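Local coordinates for tail spike protein (Acinetobacter phage vB_AbaP_AS12, PDB 6EU4) that probably recognises and degrades the capsular polysaccharide of its Acinetobacter baumannii host as the trimeric tailspike of the phage, at residues 404-415 against 440-451. Numbering follows the deposited sequence.
Sequences SALAYVEGGSVF and KLGVYYTTNASV
Val-409 and Tyr-445 sit CB to CB at 3.9 Å where two successive rungs of a parallel beta-helix stack in register, each segment running out along one strand, turning back through a tight loop and returning along the next. Ladder bonds join strands 407-409 and 443-445, among them Tyr-444 N to Ala-407 O (2.9 Å), and Phe-415 N to Ser-450 O resumes them past the turn. Inside the coil, Val-409 CG1, anti to its own N (chi1 -166°), reaches Ala-449 CB at 4.0 Å. Val-443 splits its branches: CG2 lies alongside Leu-406 CD2 (3.8 Å), while CG1 meets the Phe-415 ring obliquely, a ring that also carries Ala-407 CB over one face. On the other side of the strands, the Tyr-444 ring swings beside its backbone N (chi1 -58°) and takes Ala-405 CB at its edge; its hydroxyl bonds to Glu-429, and Phe-438 stacks on the ring. Thr-446 CG2 touches both Tyr-408 OH and Glu-410 CB. Where the chain doubles back, the type I' turn 410-413 brings Gly-412 N to Asn-448 O (2.7 Å), well above the carbonyl plane. A water accepts from Gly-411 N at 2.9 Å and lies 2.8 Å from Thr-446 OG1.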
loop_
_atom_site.group_PDB
_atom_site.type_symbol
_atom_site.label_atom_id
_atom_site.label_comp_id
_atom_site.label_asym_id
_atom_site.label_seq_id
_atom_site.Cartn_x
_atom_site.Cartn_y
_atom_site.Cartn_z
ATOM N N SER A 404 -7.933 -28.238 4.816
ATOM C CA SER A 404 -7.994 -27.699 3.471
ATOM C C SER A 404 -6.612 -27.688 2.821
ATOM O O SER A 404 -5.573 -27.835 3.482
ATOM C CB SER A 404 -8.542 -26.277 3.485
ATOM O OG SER A 404 -7.573 -25.364 3.984
ATOM N N ALA A 405 -6.612 -27.449 1.510
ATOM C CA ALA A 405 -5.425 -26.985 0.816
ATOM C C ALA A 405 -5.140 -25.513 1.158
ATOM O O ALA A 405 -6.018 -24.773 1.609
ATOM C CB ALA A 405 -5.610 -27.135 -0.698
ATOM N N LEU A 406 -3.886 -25.081 0.960
ATOM C CA LEU A 406 -3.616 -23.645 0.995
ATOM C C LEU A 406 -4.221 -22.972 -0.223
ATOM O O LEU A 406 -4.918 -21.960 -0.106
ATOM C CB LEU A 406 -2.114 -23.337 1.052
ATOM C CG LEU A 406 -1.766 -21.836 0.960
ATOM C CD1 LEU A 406 -2.373 -21.111 2.190
ATOM C CD2 LEU A 406 -0.262 -21.567 0.889
ATOM N N ALA A 407 -3.995 -23.539 -1.403
ATOM C CA ALA A 407 -4.423 -22.874 -2.622
ATOM C C ALA A 407 -4.675 -23.869 -3.738
ATOM O O ALA A 407 -4.023 -24.911 -3.829
ATOM C CB ALA A 407 -3.388 -21.863 -3.096
ATOM N N TYR A 408 -5.647 -23.516 -4.577
ATOM C CA TYR A 408 -5.922 -24.156 -5.847
ATOM C C TYR A 408 -5.858 -23.076 -6.905
ATOM O O TYR A 408 -6.512 -22.035 -6.766
ATOM C CB TYR A 408 -7.297 -24.808 -5.866
ATOM C CG TYR A 408 -7.620 -25.449 -7.191
ATOM C CD1 TYR A 408 -6.876 -26.516 -7.660
ATOM C CD2 TYR A 408 -8.667 -24.988 -7.968
ATOM C CE1 TYR A 408 -7.157 -27.111 -8.851
ATOM C CE2 TYR A 408 -8.961 -25.600 -9.178
ATOM C CZ TYR A 408 -8.207 -26.660 -9.599
ATOM O OH TYR A 408 -8.464 -27.270 -10.809
ATOM N N VAL A 409 -5.055 -23.311 -7.935
ATOM C CA VAL A 409 -4.735 -22.302 -8.933
ATOM C C VAL A 409 -4.990 -22.905 -10.305
ATOM O O VAL A 409 -4.363 -23.905 -10.668
ATOM C CB VAL A 409 -3.275 -21.819 -8.814
ATOM C CG1 VAL A 409 -3.076 -20.551 -9.620
ATOM C CG2 VAL A 409 -2.879 -21.592 -7.352
ATOM N N GLU A 410 -5.885 -22.291 -11.081
ATOM C CA GLU A 410 -6.281 -22.878 -12.358
ATOM C C GLU A 410 -6.643 -21.813 -13.385
ATOM O O GLU A 410 -6.754 -20.618 -13.088
ATOM C CB GLU A 410 -7.463 -23.848 -12.169
ATOM C CG GLU A 410 -8.807 -23.179 -11.954
ATOM C CD GLU A 410 -9.552 -22.877 -13.251
ATOM O OE1 GLU A 410 -9.886 -21.695 -13.490
ATOM O OE2 GLU A 410 -9.786 -23.809 -14.055
ATOM N N GLY A 411 -6.836 -22.278 -14.624
ATOM C CA GLY A 411 -7.422 -21.468 -15.680
ATOM C C GLY A 411 -6.666 -20.189 -16.009
ATOM O O GLY A 411 -7.277 -19.122 -16.160
ATOM N N GLY A 412 -5.346 -20.288 -16.159
ATOM C CA GLY A 412 -4.516 -19.150 -16.486
ATOM C C GLY A 412 -4.156 -18.263 -15.314
ATOM O O GLY A 412 -3.517 -17.224 -15.521
ATOM N N SER A 413 -4.545 -18.631 -14.097
ATOM C CA SER A 413 -4.291 -17.811 -12.919
ATOM C C SER A 413 -2.833 -17.895 -12.478
ATOM O O SER A 413 -2.080 -18.787 -12.878
ATOM C CB SER A 413 -5.180 -18.240 -11.772
ATOM O OG SER A 413 -6.550 -18.034 -12.101
ATOM N N VAL A 414 -2.449 -16.951 -11.629
ATOM C CA VAL A 414 -1.133 -16.939 -10.999
ATOM C C VAL A 414 -1.326 -16.657 -9.517
ATOM O O VAL A 414 -2.166 -15.835 -9.130
ATOM C CB VAL A 414 -0.181 -15.926 -11.661
ATOM C CG1 VAL A 414 -0.713 -14.518 -11.564
ATOM C CG2 VAL A 414 1.210 -16.033 -11.051
ATOM N N PHE A 415 -0.566 -17.378 -8.693
ATOM C CA PHE A 415 -0.607 -17.290 -7.239
ATOM C C PHE A 415 0.821 -17.114 -6.748
ATOM O O PHE A 415 1.701 -17.900 -7.114
ATOM C CB PHE A 415 -1.229 -18.561 -6.642
ATOM C CG PHE A 415 -1.317 -18.576 -5.138
ATOM C CD1 PHE A 415 -2.072 -17.628 -4.452
ATOM C CD2 PHE A 415 -0.687 -19.574 -4.409
ATOM C CE1 PHE A 415 -2.190 -17.675 -3.065
ATOM C CE2 PHE A 415 -0.795 -19.616 -3.027
ATOM C CZ PHE A 415 -1.538 -18.665 -2.354
ATOM N N LYS A 440 -4.169 -32.151 2.076
ATOM C CA LYS A 440 -3.018 -31.561 2.735
ATOM C C LYS A 440 -3.018 -30.058 2.507
ATOM O O LYS A 440 -3.568 -29.561 1.524
ATOM C CB LYS A 440 -1.705 -32.165 2.213
ATOM C CG LYS A 440 -1.559 -33.655 2.496
ATOM C CD LYS A 440 -0.205 -34.148 2.029
ATOM C CE LYS A 440 0.088 -35.558 2.531
ATOM N NZ LYS A 440 -0.951 -36.496 2.110
ATOM N N LEU A 441 -2.364 -29.335 3.420
ATOM C CA LEU A 441 -2.270 -27.878 3.343
ATOM C C LEU A 441 -1.174 -27.541 2.335
ATOM O O LEU A 441 -0.055 -27.149 2.678
ATOM C CB LEU A 441 -1.999 -27.290 4.723
ATOM C CG LEU A 441 -2.022 -25.766 4.825
ATOM C CD1 LEU A 441 -3.446 -25.232 4.580
ATOM C CD2 LEU A 441 -1.503 -25.323 6.201
ATOM N N GLY A 442 -1.517 -27.718 1.057
ATOM C CA GLY A 442 -0.576 -27.540 -0.029
ATOM C C GLY A 442 -1.058 -26.545 -1.072
ATOM O O GLY A 442 -2.177 -26.026 -1.008
ATOM N N VAL A 443 -0.173 -26.295 -2.033
ATOM C CA VAL A 443 -0.454 -25.443 -3.180
ATOM C C VAL A 443 -0.594 -26.336 -4.400
ATOM O O VAL A 443 0.372 -26.980 -4.813
ATOM C CB VAL A 443 0.657 -24.410 -3.394
ATOM C CG1 VAL A 443 0.345 -23.583 -4.639
ATOM C CG2 VAL A 443 0.784 -23.522 -2.173
ATOM N N TYR A 444 -1.785 -26.374 -4.971
ATOM C CA TYR A 444 -2.096 -27.260 -6.087
ATOM C C TYR A 444 -2.468 -26.415 -7.292
ATOM O O TYR A 444 -3.312 -25.525 -7.179
ATOM C CB TYR A 444 -3.246 -28.186 -5.711
ATOM C CG TYR A 444 -2.874 -28.990 -4.489
ATOM C CD1 TYR A 444 -1.935 -30.015 -4.586
ATOM C CD2 TYR A 444 -3.391 -28.689 -3.244
ATOM C CE1 TYR A 444 -1.553 -30.755 -3.466
ATOM C CE2 TYR A 444 -3.019 -29.413 -2.124
ATOM C CZ TYR A 444 -2.091 -30.434 -2.242
ATOM O OH TYR A 444 -1.727 -31.143 -1.113
ATOM N N TYR A 445 -1.889 -26.731 -8.446
ATOM C CA TYR A 445 -2.124 -25.897 -9.621
ATOM C C TYR A 445 -2.203 -26.762 -10.864
ATOM O O TYR A 445 -1.683 -27.876 -10.900
ATOM C CB TYR A 445 -1.053 -24.822 -9.760
ATOM C CG TYR A 445 0.379 -25.321 -9.895
ATOM C CD1 TYR A 445 1.120 -25.680 -8.772
ATOM C CD2 TYR A 445 0.997 -25.388 -11.131
ATOM C CE1 TYR A 445 2.409 -26.123 -8.883
ATOM C CE2 TYR A 445 2.307 -25.832 -11.256
ATOM C CZ TYR A 445 3.010 -26.193 -10.120
ATOM O OH TYR A 445 4.297 -26.640 -10.251
ATOM N N THR A 446 -2.903 -26.253 -11.874
ATOM C CA THR A 446 -3.048 -26.997 -13.119
ATOM C C THR A 446 -1.928 -26.672 -14.099
ATOM O O THR A 446 -1.136 -25.750 -13.911
ATOM C CB THR A 446 -4.402 -26.700 -13.764
ATOM O OG1 THR A 446 -4.430 -25.320 -14.151
ATOM C CG2 THR A 446 -5.556 -26.972 -12.791
ATOM N N THR A 447 -1.883 -27.445 -15.195
ATOM C CA THR A 447 -0.863 -27.207 -16.204
ATOM C C THR A 447 -1.050 -25.874 -16.926
ATOM O O THR A 447 -0.125 -25.424 -17.601
ATOM C CB THR A 447 -0.833 -28.352 -17.236
ATOM O OG1 THR A 447 -2.139 -28.568 -17.748
ATOM C CG2 THR A 447 -0.360 -29.624 -16.600
ATOM N N ASN A 448 -2.241 -25.290 -16.806
ATOM C CA ASN A 448 -2.575 -23.968 -17.306
ATOM C C ASN A 448 -2.735 -23.041 -16.113
ATOM O O ASN A 448 -3.831 -22.544 -15.835
ATOM C CB ASN A 448 -3.848 -24.013 -18.146
ATOM C CG ASN A 448 -4.208 -22.663 -18.734
ATOM O OD1 ASN A 448 -3.341 -21.832 -18.983
ATOM N ND2 ASN A 448 -5.496 -22.444 -18.960
ATOM N N ALA A 449 -1.667 -22.911 -15.338
ATOM C CA ALA A 449 -1.621 -21.949 -14.249
ATOM C C ALA A 449 -0.157 -21.694 -13.944
ATOM O O ALA A 449 0.733 -22.411 -14.410
ATOM C CB ALA A 449 -2.348 -22.471 -13.005
ATOM N N SER A 450 0.081 -20.650 -13.158
ATOM C CA SER A 450 1.420 -20.266 -12.751
ATOM C C SER A 450 1.471 -20.054 -11.245
ATOM O O SER A 450 0.510 -19.581 -10.635
ATOM C CB SER A 450 1.868 -18.983 -13.455
ATOM O OG SER A 450 1.975 -19.198 -14.879
ATOM N N VAL A 451 2.628 -20.381 -10.668
ATOM C CA VAL A 451 2.873 -20.178 -9.244
ATOM C C VAL A 451 4.280 -19.637 -9.043
ATOM O O VAL A 451 5.211 -19.953 -9.790
ATOM C CB VAL A 451 2.691 -21.469 -8.419
ATOM C CG1 VAL A 451 1.239 -21.961 -8.480
ATOM C CG2 VAL A 451 3.633 -22.560 -8.899
HETATM O O HOH W 1 -6.796 -25.021 -15.672
#